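Long-range contact in guanine nucleotide exchange protein (Legionella pneumophila, PDB 1XSZ), which probably promotes guanine nucleotide exchange on host ADP-ribosylation factors through a Sec7 domain whose active site is covered by a C-terminal capping domain: residues F18-K30 / E43-D56. Numbering follows the deposited sequence. Where two conformers were deposited one is given.
Sequences FNAKPKNGINKIK and EIAEFFHQQRKNLD
F18, I26 and I29 meet I44, F47, F48 and L55 in a buried apolar contact inside the all-helical Sec7 domain, closed at one end by a polar clasp between N19 and the loop leading to D56. Helix 22-35 packs on helix 40-50, while F18, near the end of helix 11-20, adds contacts to F48 and to L55 in the loop before helix 57-64. Segments 22-30 and 43-50 run at 122° with axes 10.5 Å apart. Isoleucine's two branches let I29 touch two residues at once: CG2 lies 3.8 Å from CG1 of I44, while CD1 reaches F47. In I26, CG1 stands beside the backbone N (chi1 -66°), and its CD1 meets both CG2 of I44 (3.7 Å) and CZ of F48. The flat ring of F18 offers a face to the edge of F48 in an offset edge-to-face pair, centroids 5.8 Å apart. The F18 ring also takes CD2 of L55 3.7 Å from its own CD2, and A59 and V60 of helix 57-64 add to its surroundings.

Beside these apolar side chains the amide of N19 serves both as donor and as acceptor, which suits asparagine to facing a backbone carbonyl and a backbone N-H. Its ND2 gives a nearly straight bond of 3.0 Å to O of N54, lying in both the amide and the carbonyl planes. Its OD1 accepts from N of D56 at 2.9 Å, a more bent bond whose donor sits above the amide plane. A water donates to both O of N19 and OD1 of D56, while OD2 of D56 caps the following helix at N of A59. The apolar and polar parts thus differ: non-directional contacts bury side chains between the helices, whereas two directional bonds fix the amide's rotation and are consistent with holding the loop where D56 can cap the N-terminus of helix 57-64.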
ATOM      1  N   PHE A  18       6.787   4.907  19.383  1.00 20.10           N
ATOM      2  CA  PHE A  18       6.192   4.669  18.071  1.00 19.00           C
ATOM      3  C   PHE A  18       6.988   5.288  16.929  1.00 18.52           C
ATOM      4  O   PHE A  18       7.298   4.617  15.944  1.00 18.43           O
ATOM      5  CB  PHE A  18       4.762   5.215  18.018  1.00 18.27           C
ATOM      6  CG  PHE A  18       4.052   4.915  16.727  1.00 16.47           C
ATOM      7  CD1 PHE A  18       3.395   3.703  16.542  1.00 16.33           C
ATOM      8  CD2 PHE A  18       4.081   5.828  15.675  1.00 17.67           C
ATOM      9  CE1 PHE A  18       2.782   3.398  15.332  1.00 16.39           C
ATOM     10  CE2 PHE A  18       3.472   5.531  14.457  1.00 16.90           C
ATOM     11  CZ  PHE A  18       2.822   4.316  14.284  1.00 15.87           C
ATOM     12  N   ASN A  19       7.316   6.568  17.051  1.00 18.50           N
ATOM     13  CA  ASN A  19       8.050   7.235  15.984  1.00 18.86           C
ATOM     14  C   ASN A  19       9.430   6.636  15.726  1.00 20.89           C
ATOM     15  O   ASN A  19       9.882   6.586  14.580  1.00 20.85           O
ATOM     16  CB  ASN A  19       8.152   8.736  16.265  1.00 19.64           C
ATOM     17  CG  ASN A  19       6.796   9.424  16.222  1.00 19.98           C
ATOM     18  OD1 ASN A  19       5.847   8.909  15.628  1.00 19.84           O
ATOM     19  ND2 ASN A  19       6.703  10.598  16.833  1.00 20.11           N
ATOM     20  N   ALA A  20      10.093   6.167  16.777  1.00 21.00           N
ATOM     21  CA  ALA A  20      11.414   5.563  16.620  1.00 21.79           C
ATOM     22  C   ALA A  20      11.280   4.187  15.972  1.00 21.95           C
ATOM     23  O   ALA A  20      12.043   3.830  15.074  1.00 23.64           O
ATOM     24  CB  ALA A  20      12.098   5.445  17.973  1.00 22.46           C
ATOM     25  N   LYS A  21      10.308   3.414  16.443  1.00 21.16           N
ATOM     26  CA  LYS A  21      10.040   2.085  15.909  1.00 20.73           C
ATOM     27  C   LYS A  21       8.581   1.775  16.207  1.00 20.01           C
ATOM     28  O   LYS A  21       8.227   1.403  17.326  1.00 19.49           O
ATOM     29  CB  LYS A  21      10.942   1.037  16.566  1.00 22.38           C
ATOM     30  CG  LYS A  21      10.792  -0.349  15.953  1.00 25.44           C
ATOM     31  CD  LYS A  21      11.706  -1.362  16.623  1.00 27.84           C
ATOM     32  CE  LYS A  21      11.533  -2.746  16.016  1.00 31.28           C
ATOM     33  NZ  LYS A  21      11.863  -2.768  14.563  1.00 32.82           N
ATOM     34  N   PRO A  22       7.711   1.938  15.202  1.00 18.97           N
ATOM     35  CA  PRO A  22       6.275   1.687  15.343  1.00 18.75           C
ATOM     36  C   PRO A  22       5.905   0.464  16.177  1.00 19.48           C
ATOM     37  O   PRO A  22       5.043   0.551  17.053  1.00 17.90           O
ATOM     38  CB  PRO A  22       5.812   1.577  13.896  1.00 19.00           C
ATOM     39  CG  PRO A  22       6.657   2.623  13.228  1.00 18.89           C
ATOM     40  CD  PRO A  22       8.036   2.351  13.824  1.00 18.46           C
ATOM     41  N   LYS A  23       6.554  -0.667  15.917  1.00 19.68           N
ATOM     42  CA  LYS A  23       6.255  -1.887  16.660  1.00 20.16           C
ATOM     43  C   LYS A  23       6.390  -1.708  18.171  1.00 19.14           C
ATOM     44  O   LYS A  23       5.610  -2.275  18.937  1.00 20.10           O
ATOM     45  CB  LYS A  23       7.154  -3.041  16.202  1.00 20.99           C
ATOM     46  CG  LYS A  23       6.876  -4.346  16.947  1.00 22.89           C
ATOM     47  CD  LYS A  23       7.811  -5.478  16.536  1.00 25.25           C
ATOM     48  CE  LYS A  23       7.567  -5.940  15.110  1.00 25.90           C
ATOM     49  NZ  LYS A  23       8.420  -7.123  14.785  1.00 26.97           N
ATOM     50  N   ASN A  24       7.374  -0.928  18.609  1.00 19.96           N
ATOM     51  CA  ASN A  24       7.554  -0.716  20.040  1.00 20.28           C
ATOM     52  C   ASN A  24       6.433   0.134  20.621  1.00 19.67           C
ATOM     53  O   ASN A  24       6.009  -0.084  21.755  1.00 20.38           O
ATOM     54  CB  ASN A  24       8.908  -0.068  20.335  1.00 21.68           C
ATOM     55  CG  ASN A  24      10.067  -1.009  20.082  1.00 24.46           C
ATOM     56  OD1 ASN A  24       9.938  -2.223  20.233  1.00 26.08           O
ATOM     57  ND2 ASN A  24      11.214  -0.451  19.712  1.00 27.29           N
ATOM     58  N   GLY A  25       5.955   1.101  19.843  1.00 19.20           N
ATOM     59  CA  GLY A  25       4.869   1.947  20.306  1.00 18.80           C
ATOM     60  C   GLY A  25       3.587   1.137  20.422  1.00 19.14           C
ATOM     61  O   GLY A  25       2.844   1.253  21.403  1.00 18.94           O
ATOM     62  N   ILE A  26       3.326   0.312  19.414  1.00 18.25           N
ATOM     63  CA  ILE A  26       2.140  -0.535  19.403  1.00 19.02           C
ATOM     64  C   ILE A  26       2.191  -1.493  20.591  1.00 19.81           C
ATOM     65  O   ILE A  26       1.199  -1.670  21.301  1.00 18.94           O
ATOM     66  CB  ILE A  26       2.050  -1.346  18.083  1.00 18.31           C
ATOM     67  CG1 ILE A  26       1.827  -0.393  16.903  1.00 18.75           C
ATOM     68  CG2 ILE A  26       0.935  -2.383  18.171  1.00 19.20           C
ATOM     69  CD1 ILE A  26       0.512   0.373  16.955  1.00 19.32           C
ATOM     70  N   ASN A  27       3.351  -2.102  20.814  1.00 21.21           N
ATOM     71  CA  ASN A  27       3.507  -3.033  21.925  1.00 22.06           C
ATOM     72  C   ASN A  27       3.258  -2.363  23.271  1.00 21.96           C
ATOM     73  O   ASN A  27       2.674  -2.969  24.171  1.00 22.05           O
ATOM     74  CB  ASN A  27       4.901  -3.666  21.901  1.00 23.91           C
ATOM     75  CG  ASN A  27       5.036  -4.729  20.825  1.00 26.41           C
ATOM     76  OD1 ASN A  27       6.128  -5.231  20.563  1.00 29.67           O
ATOM     77  ND2 ASN A  27       3.919  -5.082  20.200  1.00 29.05           N
ATOM     78  N   LYS A  28       3.699  -1.117  23.415  0.50 20.33           N
ATOM     79  CA  LYS A  28       3.495  -0.395  24.664  0.50 21.55           C
ATOM     80  C   LYS A  28       2.007  -0.186  24.920  0.50 21.25           C
ATOM     81  O   LYS A  28       1.531  -0.364  26.042  0.50 21.17           O
ATOM     82  CB  LYS A  28       4.214   0.956  24.629  0.50 22.62           C
ATOM     83  CG  LYS A  28       5.723   0.851  24.775  0.50 25.41           C
ATOM     84  CD  LYS A  28       6.365   2.225  24.870  0.50 27.69           C
ATOM     85  CE  LYS A  28       7.849   2.120  25.182  0.50 28.65           C
ATOM     86  NZ  LYS A  28       8.584   1.334  24.154  0.50 29.97           N
ATOM     87  N   ILE A  29       1.271   0.187  23.879  1.00 21.03           N
ATOM     88  CA  ILE A  29      -0.165   0.400  24.012  1.00 20.78           C
ATOM     89  C   ILE A  29      -0.821  -0.913  24.425  1.00 22.14           C
ATOM     90  O   ILE A  29      -1.660  -0.942  25.325  1.00 22.19           O
ATOM     91  CB  ILE A  29      -0.801   0.874  22.685  1.00 19.40           C
ATOM     92  CG1 ILE A  29      -0.326   2.290  22.359  1.00 19.64           C
ATOM     93  CG2 ILE A  29      -2.328   0.835  22.794  1.00 20.13           C
ATOM     94  CD1 ILE A  29      -0.762   2.782  20.988  1.00 19.70           C
ATOM     95  N   LYS A  30      -0.428  -2.000  23.768  1.00 22.18           N
ATOM     96  CA  LYS A  30      -0.983  -3.314  24.068  1.00 24.43           C
ATOM     97  C   LYS A  30      -0.679  -3.746  25.500  1.00 24.73           C
ATOM     98  O   LYS A  30      -1.513  -4.372  26.149  1.00 25.15           O
ATOM     99  CB  LYS A  30      -0.449  -4.353  23.076  1.00 25.00           C
ATOM    100  CG  LYS A  30      -0.890  -4.100  21.638  1.00 26.72           C
ATOM    101  CD  LYS A  30      -0.267  -5.082  20.655  1.00 28.27           C
ATOM    102  CE  LYS A  30      -0.732  -6.506  20.902  1.00 29.65           C
ATOM    103  NZ  LYS A  30      -0.201  -7.430  19.864  1.00 30.73           N
ATOM    104  N   GLU A  43      -8.274   0.945  21.067  1.00 19.00           N
ATOM    105  CA  GLU A  43      -7.405   1.903  21.733  1.00 19.18           C
ATOM    106  C   GLU A  43      -6.278   2.371  20.808  1.00 17.75           C
ATOM    107  O   GLU A  43      -5.912   3.541  20.812  1.00 17.99           O
ATOM    108  CB  GLU A  43      -6.824   1.291  23.011  1.00 21.40           C
ATOM    109  CG  GLU A  43      -6.313   2.333  23.992  1.00 23.69           C
ATOM    110  CD  GLU A  43      -7.423   3.222  24.539  1.00 23.74           C
ATOM    111  OE1 GLU A  43      -7.129   4.375  24.912  1.00 25.94           O
ATOM    112  OE2 GLU A  43      -8.585   2.767  24.606  1.00 25.93           O
ATOM    113  N   ILE A  44      -5.716   1.451  20.028  1.00 17.41           N
ATOM    114  CA  ILE A  44      -4.657   1.824  19.098  1.00 16.42           C
ATOM    115  C   ILE A  44      -5.242   2.798  18.070  1.00 16.11           C
ATOM    116  O   ILE A  44      -4.654   3.839  17.781  1.00 15.70           O
ATOM    117  CB  ILE A  44      -4.091   0.586  18.373  1.00 15.48           C
ATOM    118  CG1 ILE A  44      -3.373  -0.321  19.378  1.00 16.39           C
ATOM    119  CG2 ILE A  44      -3.146   1.019  17.253  1.00 16.78           C
ATOM    120  CD1 ILE A  44      -2.980  -1.671  18.809  1.00 16.89           C
ATOM    121  N   ALA A  45      -6.411   2.462  17.534  1.00 15.22           N
ATOM    122  CA  ALA A  45      -7.063   3.316  16.548  1.00 15.39           C
ATOM    123  C   ALA A  45      -7.355   4.699  17.123  1.00 15.39           C
ATOM    124  O   ALA A  45      -7.131   5.711  16.461  1.00 16.41           O
ATOM    125  CB  ALA A  45      -8.355   2.664  16.063  1.00 16.40           C
ATOM    126  N   GLU A  46      -7.848   4.744  18.356  1.00 16.92           N
ATOM    127  CA  GLU A  46      -8.154   6.021  18.985  1.00 16.35           C
ATOM    128  C   GLU A  46      -6.891   6.848  19.203  1.00 16.78           C
ATOM    129  O   GLU A  46      -6.919   8.069  19.069  1.00 17.13           O
ATOM    130  CB  GLU A  46      -8.872   5.795  20.320  1.00 19.22           C
ATOM    131  CG  GLU A  46      -9.326   7.071  21.024  1.00 23.63           C
ATOM    132  CD  GLU A  46     -10.324   7.874  20.209  1.00 26.01           C
ATOM    133  OE1 GLU A  46     -11.298   7.278  19.699  1.00 28.55           O
ATOM    134  OE2 GLU A  46     -10.146   9.105  20.090  1.00 28.89           O
ATOM    135  N   PHE A  47      -5.785   6.183  19.527  1.00 16.35           N
ATOM    136  CA  PHE A  47      -4.525   6.885  19.746  1.00 15.76           C
ATOM    137  C   PHE A  47      -4.057   7.533  18.442  1.00 16.64           C
ATOM    138  O   PHE A  47      -3.565   8.657  18.442  1.00 17.66           O
ATOM    139  CB  PHE A  47      -3.449   5.918  20.258  1.00 16.08           C
ATOM    140  CG  PHE A  47      -2.269   6.606  20.891  1.00 18.14           C
ATOM    141  CD1 PHE A  47      -2.364   7.135  22.178  1.00 18.37           C
ATOM    142  CD2 PHE A  47      -1.073   6.751  20.197  1.00 19.16           C
ATOM    143  CE1 PHE A  47      -1.284   7.798  22.762  1.00 19.82           C
ATOM    144  CE2 PHE A  47       0.014   7.415  20.775  1.00 19.69           C
ATOM    145  CZ  PHE A  47      -0.094   7.938  22.058  1.00 21.00           C
ATOM    146  N   PHE A  48      -4.211   6.818  17.332  1.00 16.88           N
ATOM    147  CA  PHE A  48      -3.819   7.346  16.025  1.00 16.44           C
ATOM    148  C   PHE A  48      -4.594   8.633  15.731  1.00 17.07           C
ATOM    149  O   PHE A  48      -4.031   9.608  15.234  1.00 17.04           O
ATOM    150  CB  PHE A  48      -4.112   6.322  14.924  1.00 16.39           C
ATOM    151  CG  PHE A  48      -3.171   5.144  14.896  1.00 15.74           C
ATOM    152  CD1 PHE A  48      -3.515   4.004  14.181  1.00 15.22           C
ATOM    153  CD2 PHE A  48      -1.934   5.183  15.538  1.00 15.99           C
ATOM    154  CE1 PHE A  48      -2.649   2.917  14.099  1.00 15.62           C
ATOM    155  CE2 PHE A  48      -1.059   4.099  15.461  1.00 16.14           C
ATOM    156  CZ  PHE A  48      -1.417   2.967  14.740  1.00 15.14           C
ATOM    157  N   HIS A  49      -5.892   8.626  16.021  1.00 16.78           N
ATOM    158  CA  HIS A  49      -6.720   9.807  15.797  1.00 17.45           C
ATOM    159  C   HIS A  49      -6.340  10.936  16.754  1.00 18.63           C
ATOM    160  O   HIS A  49      -6.118  12.072  16.336  1.00 20.13           O
ATOM    161  CB  HIS A  49      -8.202   9.464  15.986  1.00 17.25           C
ATOM    162  CG  HIS A  49      -8.841   8.840  14.786  1.00 17.38           C
ATOM    163  ND1 HIS A  49      -9.565   7.670  14.851  1.00 19.04           N
ATOM    164  CD2 HIS A  49      -8.902   9.249  13.497  1.00 15.58           C
ATOM    165  CE1 HIS A  49     -10.048   7.386  13.655  1.00 15.63           C
ATOM    166  NE2 HIS A  49      -9.661   8.329  12.814  1.00 20.71           N
ATOM    167  N   GLN A  50      -6.268  10.613  18.040  1.00 17.86           N
ATOM    168  CA  GLN A  50      -5.941  11.598  19.066  1.00 19.10           C
ATOM    169  C   GLN A  50      -4.578  12.258  18.922  1.00 19.13           C
ATOM    170  O   GLN A  50      -4.442  13.463  19.130  1.00 19.08           O
ATOM    171  CB  GLN A  50      -6.016  10.958  20.454  1.00 20.95           C
ATOM    172  CG  GLN A  50      -7.417  10.735  20.990  1.00 22.49           C
ATOM    173  CD  GLN A  50      -8.148  12.036  21.256  1.00 25.21           C
ATOM    174  OE1 GLN A  50      -7.549  13.014  21.702  1.00 27.25           O
ATOM    175  NE2 GLN A  50      -9.449  12.050  20.996  1.00 27.22           N
ATOM    176  N   GLN A  51      -3.570  11.472  18.563  1.00 18.87           N
ATOM    177  CA  GLN A  51      -2.211  11.990  18.457  1.00 19.52           C
ATOM    178  C   GLN A  51      -1.713  12.178  17.030  1.00 19.30           C
ATOM    179  O   GLN A  51      -0.508  12.165  16.782  1.00 20.60           O
ATOM    180  CB  GLN A  51      -1.260  11.056  19.211  1.00 19.76           C
ATOM    181  CG  GLN A  51      -1.687  10.771  20.649  1.00 20.52           C
ATOM    182  CD  GLN A  51      -1.556  11.981  21.554  1.00 22.50           C
ATOM    183  OE1 GLN A  51      -2.092  12.002  22.664  1.00 24.27           O
ATOM    184  NE2 GLN A  51      -0.834  12.990  21.090  1.00 19.70           N
ATOM    185  N   ARG A  52      -2.635  12.379  16.096  1.00 20.45           N
ATOM    186  CA  ARG A  52      -2.261  12.543  14.694  1.00 22.15           C
ATOM    187  C   ARG A  52      -1.228  13.639  14.427  1.00 23.30           C
ATOM    188  O   ARG A  52      -0.452  13.540  13.478  1.00 24.66           O
ATOM    189  CB  ARG A  52      -3.511  12.792  13.846  1.00 24.74           C
ATOM    190  CG  ARG A  52      -4.273  14.043  14.212  1.00 27.31           C
ATOM    191  CD  ARG A  52      -5.524  14.181  13.359  1.00 30.60           C
ATOM    192  NE  ARG A  52      -6.229  15.431  13.627  1.00 34.04           N
ATOM    193  CZ  ARG A  52      -6.789  15.743  14.792  1.00 35.21           C
ATOM    194  NH1 ARG A  52      -6.734  14.894  15.811  1.00 36.30           N
ATOM    195  NH2 ARG A  52      -7.398  16.912  14.941  1.00 37.06           N
ATOM    196  N   LYS A  53      -1.210  14.677  15.258  1.00 22.88           N
ATOM    197  CA  LYS A  53      -0.262  15.774  15.080  1.00 23.01           C
ATOM    198  C   LYS A  53       1.122  15.477  15.650  1.00 22.80           C
ATOM    199  O   LYS A  53       2.070  16.229  15.414  1.00 24.54           O
ATOM    200  CB  LYS A  53      -0.803  17.049  15.738  1.00 25.15           C
ATOM    201  CG  LYS A  53      -2.096  17.569  15.133  1.00 28.06           C
ATOM    202  CD  LYS A  53      -2.586  18.805  15.867  1.00 32.75           C
ATOM    203  CE  LYS A  53      -3.874  19.332  15.258  1.00 33.95           C
ATOM    204  NZ  LYS A  53      -3.700  19.700  13.825  1.00 36.73           N
ATOM    205  N   ASN A  54       1.242  14.377  16.388  1.00 21.41           N
ATOM    206  CA  ASN A  54       2.505  14.015  17.024  1.00 21.31           C
ATOM    207  C   ASN A  54       3.139  12.722  16.529  1.00 20.65           C
ATOM    208  O   ASN A  54       4.269  12.405  16.895  1.00 20.83           O
ATOM    209  CB  ASN A  54       2.290  13.902  18.533  1.00 21.52           C
ATOM    210  CG  ASN A  54       1.708  15.164  19.130  1.00 24.73           C
ATOM    211  OD1 ASN A  54       0.742  15.116  19.896  1.00 26.13           O
ATOM    212  ND2 ASN A  54       2.293  16.302  18.785  1.00 23.94           N
ATOM    213  N   LEU A  55       2.417  11.980  15.700  1.00 20.04           N
ATOM    214  CA  LEU A  55       2.908  10.703  15.196  1.00 18.84           C
ATOM    215  C   LEU A  55       3.394  10.745  13.754  1.00 17.64           C
ATOM    216  O   LEU A  55       3.009  11.617  12.981  1.00 18.50           O
ATOM    217  CB  LEU A  55       1.799   9.652  15.295  1.00 18.42           C
ATOM    218  CG  LEU A  55       1.250   9.304  16.680  1.00 17.60           C
ATOM    219  CD1 LEU A  55      -0.068   8.567  16.519  1.00 19.00           C
ATOM    220  CD2 LEU A  55       2.254   8.459  17.449  1.00 19.39           C
ATOM    221  N   ASP A  56       4.249   9.785  13.414  1.00 16.70           N
ATOM    222  CA  ASP A  56       4.767   9.629  12.061  1.00 16.33           C
ATOM    223  C   ASP A  56       3.567   9.063  11.302  1.00 15.27           C
ATOM    224  O   ASP A  56       3.245   7.877  11.426  1.00 15.78           O
ATOM    225  CB  ASP A  56       5.928   8.627  12.079  1.00 16.59           C
ATOM    226  CG  ASP A  56       6.398   8.229  10.690  1.00 16.89           C
ATOM    227  OD1 ASP A  56       7.446   7.553  10.605  1.00 20.36           O
ATOM    228  OD2 ASP A  56       5.736   8.574   9.691  1.00 18.44           O
TER
HETATM  229  O   HOH W   1       8.240   5.628  12.410  1.00 24.39           O